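PDB 4H41: putative alpha-L-fucosidase from Bacteroides thetaiotaomicron, which probably hydrolyses alpha-L-fucosyl linkages of host glycans, as a glycoside hydrolase whose exact activity remains putative. Local coordinates for residues V71-S76 with F116-Y121; W160-E165 with T193-W198. All coordinates share one frame; numbering follows the deposited sequence.

Contact 1 (V71-S76 with F116-Y121); sequences VIMIRS and FYFGLY
Buried parallel strand pairing joins V71-S76 to F116-Y121 in the wall of the barrel, continuing past the strand ends into the loops that follow. The strand axes run 4.7 Å apart at 18°. Y117 N donates to V71 O (2.8 Å) and M73 N to Y117 O (3.0 Å). On the outer face the rim of the F116 ring meets V71, F116 CD2 lying 4.1 Å from V71 CG2, and its CE2 lies 3.8 Å from M73 CB. M73, a selenomethionine, bends at its last torsion (chi3 64°), carrying CE beside the F118 ring, 3.9 Å from CE1. Strands 70-73 and 115-119 are the second and third of an eight-stranded TIM barrel: F116 and M73 pack on helix 101-111, F118 on V146 of helix 136-151. With an alanine in place of F118, the M73 methyl would probably lose its aromatic neighbour and a gap would open beside V146. Toward the barrel interior I72 and Y117 lie side by side, CG1 of I72 3.7 Å from CB of Y117, and the Y117 ring goes on to meet F194. Past the end of strand 70-73, S76 grips G119 O, at the end of the partner strand, twice. Its OG, tucked between its own N and carbonyl carbon (chi1 55°), reaches that oxygen in the carbonyl plane at 3.0 Å, while its backbone N approaches from above the plane.

Contact 2 (W160-E165 with T193-W198); sequences WYISGE and TFISPW
Y161 and F194 meet inside the barrel, where strand 157-162 lies parallel to strand 193-195. Y161 holds its CG anti to the backbone N (chi1 167°), and F194 turns its ring into the space between its own N and carbonyl carbon (chi1 82°). Y161 CD1 therefore sits over one face of the F194 ring, toward its rim and 3.5 Å from CZ, with the planes inclined at 42°. On the outer face I195 CG2 touches I162 CB at 3.8 Å; behind them I162 packs on helix 173-187 and I195 on helix 219-233. At the start of strand 193-195, T193 CG2 rests 4.0 Å from W160 CB. I162 N donates to F194 O at 2.8 Å, and F194 N makes a longer, more bent bond to W160 O. One step on, a water stands between the strands: it donates to I162 O (2.7 Å), accepts from S196 N (2.8 Å) and is hydrogen-bonded to Y161 OH. Further along, E165 CB meets the edge of the W198 indole, 3.7 Å from CZ3, while its OE1 accepts from Q243 NE2. Y161 OH and E165 OE2 also bond to an unidentified molecule, probably from the crystallisation liquor; the change from apolar packing to polar groups is consistent with a pocket at the C-terminal mouth, where TIM-barrel enzymes carry their active sites.

In the fold
Both contacts belong to the buried barrel wall and are joined through neighbouring strands 115-119 and 157-162: F118 O lies 2.8 Å from Y161 N and L120 O 2.7 Å from S163 OG, each probably a hydrogen bond. Contact 2 closes a single beta-alpha-beta unit through helix 173-187, whereas the link between the strands of contact 1 is longer and holds a two-stranded hairpin and two helices. Inside the barrel I74 O of contact 1 packs against Y161 of contact 2. Past the strands they differ: contact 1 remains fully buried and is closed by direct serine-to-backbone bonds, while contact 2 takes in water and reaches partly exposed E165 and W198.

Contact 1 (V71-S76 with F116-Y121)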
# COMPACT_ATOMS: atom_id res chain seq x y z
N VAL B 71 1.47 24.97 11.34
CA VAL B 71 2.11 23.91 10.54
C VAL B 71 3.48 23.64 11.13
O VAL B 71 4.21 24.58 11.52
CB VAL B 71 2.16 24.24 9.04
CG1 VAL B 71 0.76 24.28 8.46
CG2 VAL B 71 2.90 25.56 8.78
N ILE B 72 3.81 22.36 11.27
CA ILE B 72 5.03 21.94 11.95
C ILE B 72 5.87 21.08 11.03
O ILE B 72 5.48 19.92 10.77
CB ILE B 72 4.71 21.16 13.24
CG1 ILE B 72 3.76 21.95 14.19
CG2 ILE B 72 6.03 20.76 13.92
CD1 ILE B 72 2.41 21.30 14.37
N MSE B 73 7.04 21.58 10.61
CA MSE B 73 7.93 20.78 9.75
C MSE B 73 8.59 19.79 10.65
O MSE B 73 9.27 20.19 11.58
CB MSE B 73 8.93 21.67 9.03
CG MSE B 73 9.58 20.93 7.86
SE MSE B 73 10.99 22.03 7.09
CE MSE B 73 12.07 22.07 8.58
N ILE B 74 8.30 18.53 10.48
CA ILE B 74 8.60 17.53 11.52
C ILE B 74 10.08 17.35 11.86
O ILE B 74 10.39 17.24 13.04
CB ILE B 74 7.89 16.17 11.20
CG1 ILE B 74 7.79 15.30 12.46
CG2 ILE B 74 8.54 15.45 10.05
CD1 ILE B 74 6.79 14.12 12.34
N ARG B 75 11.00 17.39 10.89
CA ARG B 75 12.43 17.30 11.19
C ARG B 75 13.22 17.92 10.06
O ARG B 75 13.11 17.51 8.88
CB ARG B 75 12.90 15.89 11.53
CG ARG B 75 12.68 14.84 10.46
CD ARG B 75 12.86 13.44 11.01
NE ARG B 75 11.85 13.08 12.01
CZ ARG B 75 10.65 12.55 11.76
NH1 ARG B 75 10.25 12.33 10.51
NH2 ARG B 75 9.83 12.27 12.77
N SER B 76 13.98 18.96 10.40
CA SER B 76 14.72 19.75 9.43
C SER B 76 15.77 18.94 8.67
O SER B 76 16.20 19.35 7.58
CB SER B 76 15.35 20.96 10.10
OG SER B 76 16.17 20.61 11.20
N PHE B 116 4.42 28.84 11.77
CA PHE B 116 5.29 27.77 11.36
C PHE B 116 6.17 27.37 12.55
O PHE B 116 6.79 28.25 13.17
CB PHE B 116 6.16 28.19 10.16
CG PHE B 116 7.24 27.20 9.79
CD1 PHE B 116 8.52 27.32 10.30
CD2 PHE B 116 6.99 26.18 8.89
CE1 PHE B 116 9.54 26.46 9.89
CE2 PHE B 116 7.99 25.28 8.53
CZ PHE B 116 9.27 25.46 8.99
N TYR B 117 6.24 26.07 12.85
CA TYR B 117 7.12 25.49 13.86
C TYR B 117 8.24 24.72 13.14
O TYR B 117 7.96 23.89 12.30
CB TYR B 117 6.40 24.54 14.81
CG TYR B 117 5.63 25.22 15.91
CD1 TYR B 117 4.56 26.06 15.63
CD2 TYR B 117 5.90 24.94 17.25
CE1 TYR B 117 3.81 26.65 16.65
CE2 TYR B 117 5.16 25.52 18.28
CZ TYR B 117 4.09 26.34 17.97
OH TYR B 117 3.35 26.90 18.96
N PHE B 118 9.48 24.95 13.56
CA PHE B 118 10.67 24.34 13.00
C PHE B 118 11.04 23.07 13.77
O PHE B 118 11.35 23.14 14.94
CB PHE B 118 11.83 25.36 13.07
CG PHE B 118 13.10 24.83 12.44
CD1 PHE B 118 13.32 24.96 11.08
CD2 PHE B 118 14.05 24.16 13.20
CE1 PHE B 118 14.49 24.47 10.50
CE2 PHE B 118 15.24 23.70 12.63
CZ PHE B 118 15.45 23.87 11.29
N GLY B 119 11.02 21.93 13.10
CA GLY B 119 11.43 20.67 13.71
C GLY B 119 12.93 20.53 13.75
O GLY B 119 13.62 20.73 12.74
N LEU B 120 13.46 20.09 14.89
CA LEU B 120 14.90 19.93 15.03
C LEU B 120 15.42 18.77 14.20
O LEU B 120 14.69 17.89 13.75
CB LEU B 120 15.28 19.75 16.52
CG LEU B 120 14.96 20.95 17.43
CD1 LEU B 120 15.56 20.75 18.80
CD2 LEU B 120 15.47 22.28 16.81
N TYR B 121 16.73 18.81 13.98
CA TYR B 121 17.43 17.83 13.17
C TYR B 121 17.48 16.47 13.89
O TYR B 121 17.72 16.42 15.10
CB TYR B 121 18.84 18.35 12.85
CG TYR B 121 19.72 17.36 12.12
CD1 TYR B 121 19.44 16.98 10.82
CD2 TYR B 121 20.80 16.76 12.76
CE1 TYR B 121 20.23 16.04 10.15
CE2 TYR B 121 21.59 15.82 12.11
CZ TYR B 121 21.29 15.44 10.81
OH TYR B 121 22.08 14.47 10.25

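Contact 2 (W160-E165 with T193-W198)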
# COMPACT_ATOMS: atom_id res chain seq x y z
N TRP B 160 9.21 26.05 17.80
CA TRP B 160 10.15 24.96 17.65
C TRP B 160 9.51 23.64 18.02
O TRP B 160 8.82 23.56 19.03
CB TRP B 160 11.35 25.19 18.56
CG TRP B 160 12.02 26.52 18.38
CD1 TRP B 160 11.72 27.67 19.02
CD2 TRP B 160 13.12 26.81 17.51
NE1 TRP B 160 12.64 28.65 18.68
CE2 TRP B 160 13.49 28.16 17.73
CE3 TRP B 160 13.85 26.06 16.57
CZ2 TRP B 160 14.54 28.78 17.04
CZ3 TRP B 160 14.94 26.67 15.92
CH2 TRP B 160 15.27 28.01 16.16
N TYR B 161 9.78 22.61 17.25
CA TYR B 161 9.32 21.27 17.54
C TYR B 161 10.55 20.45 17.89
O TYR B 161 11.46 20.31 17.07
CB TYR B 161 8.52 20.68 16.37
CG TYR B 161 8.30 19.19 16.54
CD1 TYR B 161 7.62 18.69 17.64
CD2 TYR B 161 8.85 18.29 15.64
CE1 TYR B 161 7.46 17.32 17.83
CE2 TYR B 161 8.65 16.91 15.79
CZ TYR B 161 7.99 16.43 16.91
OH TYR B 161 7.86 15.10 17.16
N ILE B 162 10.61 19.94 19.12
CA ILE B 162 11.75 19.12 19.59
C ILE B 162 11.43 17.70 19.15
O ILE B 162 10.56 17.04 19.73
CB ILE B 162 11.95 19.32 21.11
CG1 ILE B 162 12.24 20.80 21.42
CG2 ILE B 162 13.08 18.42 21.63
CD1 ILE B 162 12.00 21.18 22.83
N SER B 163 12.03 17.30 18.03
CA SER B 163 11.67 16.11 17.27
C SER B 163 12.19 14.76 17.80
O SER B 163 11.82 13.73 17.23
CB SER B 163 12.11 16.28 15.81
OG SER B 163 13.50 16.55 15.76
N GLY B 164 12.96 14.77 18.88
CA GLY B 164 13.41 13.53 19.51
C GLY B 164 12.26 12.79 20.16
O GLY B 164 11.78 13.21 21.22
N GLU B 165 11.75 11.72 19.52
CA GLU B 165 10.58 11.00 20.02
C GLU B 165 10.91 9.89 20.99
O GLU B 165 11.72 9.02 20.67
CB GLU B 165 9.79 10.35 18.87
CG GLU B 165 9.06 11.29 17.95
CD GLU B 165 8.45 10.53 16.79
OE1 GLU B 165 7.80 9.47 17.01
OE2 GLU B 165 8.65 10.99 15.64
N THR B 193 7.85 26.01 22.39
CA THR B 193 8.45 24.72 22.07
C THR B 193 7.48 23.59 22.43
O THR B 193 6.66 23.73 23.34
CB THR B 193 9.75 24.55 22.87
OG1 THR B 193 9.37 24.65 24.23
CG2 THR B 193 10.82 25.61 22.54
N PHE B 194 7.58 22.48 21.76
CA PHE B 194 6.77 21.30 22.14
C PHE B 194 7.45 20.03 21.70
O PHE B 194 8.37 20.05 20.85
CB PHE B 194 5.32 21.38 21.61
CG PHE B 194 5.08 20.97 20.18
CD1 PHE B 194 5.40 21.83 19.13
CD2 PHE B 194 4.44 19.77 19.88
CE1 PHE B 194 5.12 21.46 17.80
CE2 PHE B 194 4.22 19.39 18.57
CZ PHE B 194 4.51 20.26 17.53
N ILE B 195 7.01 18.93 22.32
CA ILE B 195 7.42 17.57 22.01
C ILE B 195 6.17 16.76 21.59
O ILE B 195 5.06 17.11 21.98
CB ILE B 195 8.19 16.89 23.18
CG1 ILE B 195 7.36 16.83 24.48
CG2 ILE B 195 9.55 17.53 23.39
CD1 ILE B 195 7.92 15.89 25.50
N SER B 196 6.36 15.69 20.85
CA SER B 196 5.27 14.79 20.45
C SER B 196 5.71 13.33 20.67
O SER B 196 6.05 12.59 19.74
CB SER B 196 4.81 15.03 19.02
OG SER B 196 3.64 14.25 18.78
N PRO B 197 5.77 12.93 21.95
CA PRO B 197 6.13 11.53 22.27
C PRO B 197 4.96 10.58 21.93
O PRO B 197 3.94 11.04 21.45
CB PRO B 197 6.37 11.59 23.78
CG PRO B 197 5.46 12.69 24.25
CD PRO B 197 5.42 13.69 23.16
N TRP B 198 5.11 9.30 22.21
CA TRP B 198 4.03 8.33 21.98
C TRP B 198 3.82 7.54 23.28
O TRP B 198 4.60 7.67 24.21
CB TRP B 198 4.30 7.43 20.76
CG TRP B 198 5.28 6.31 20.94
CD1 TRP B 198 4.98 5.01 21.24
CD2 TRP B 198 6.68 6.34 20.65
NE1 TRP B 198 6.13 4.26 21.27
CE2 TRP B 198 7.18 5.03 20.87
CE3 TRP B 198 7.58 7.36 20.32
CZ2 TRP B 198 8.55 4.74 20.81
CZ3 TRP B 198 8.92 7.05 20.19
CH2 TRP B 198 9.40 5.77 20.47
O HOH W 1 8.88 14.91 19.80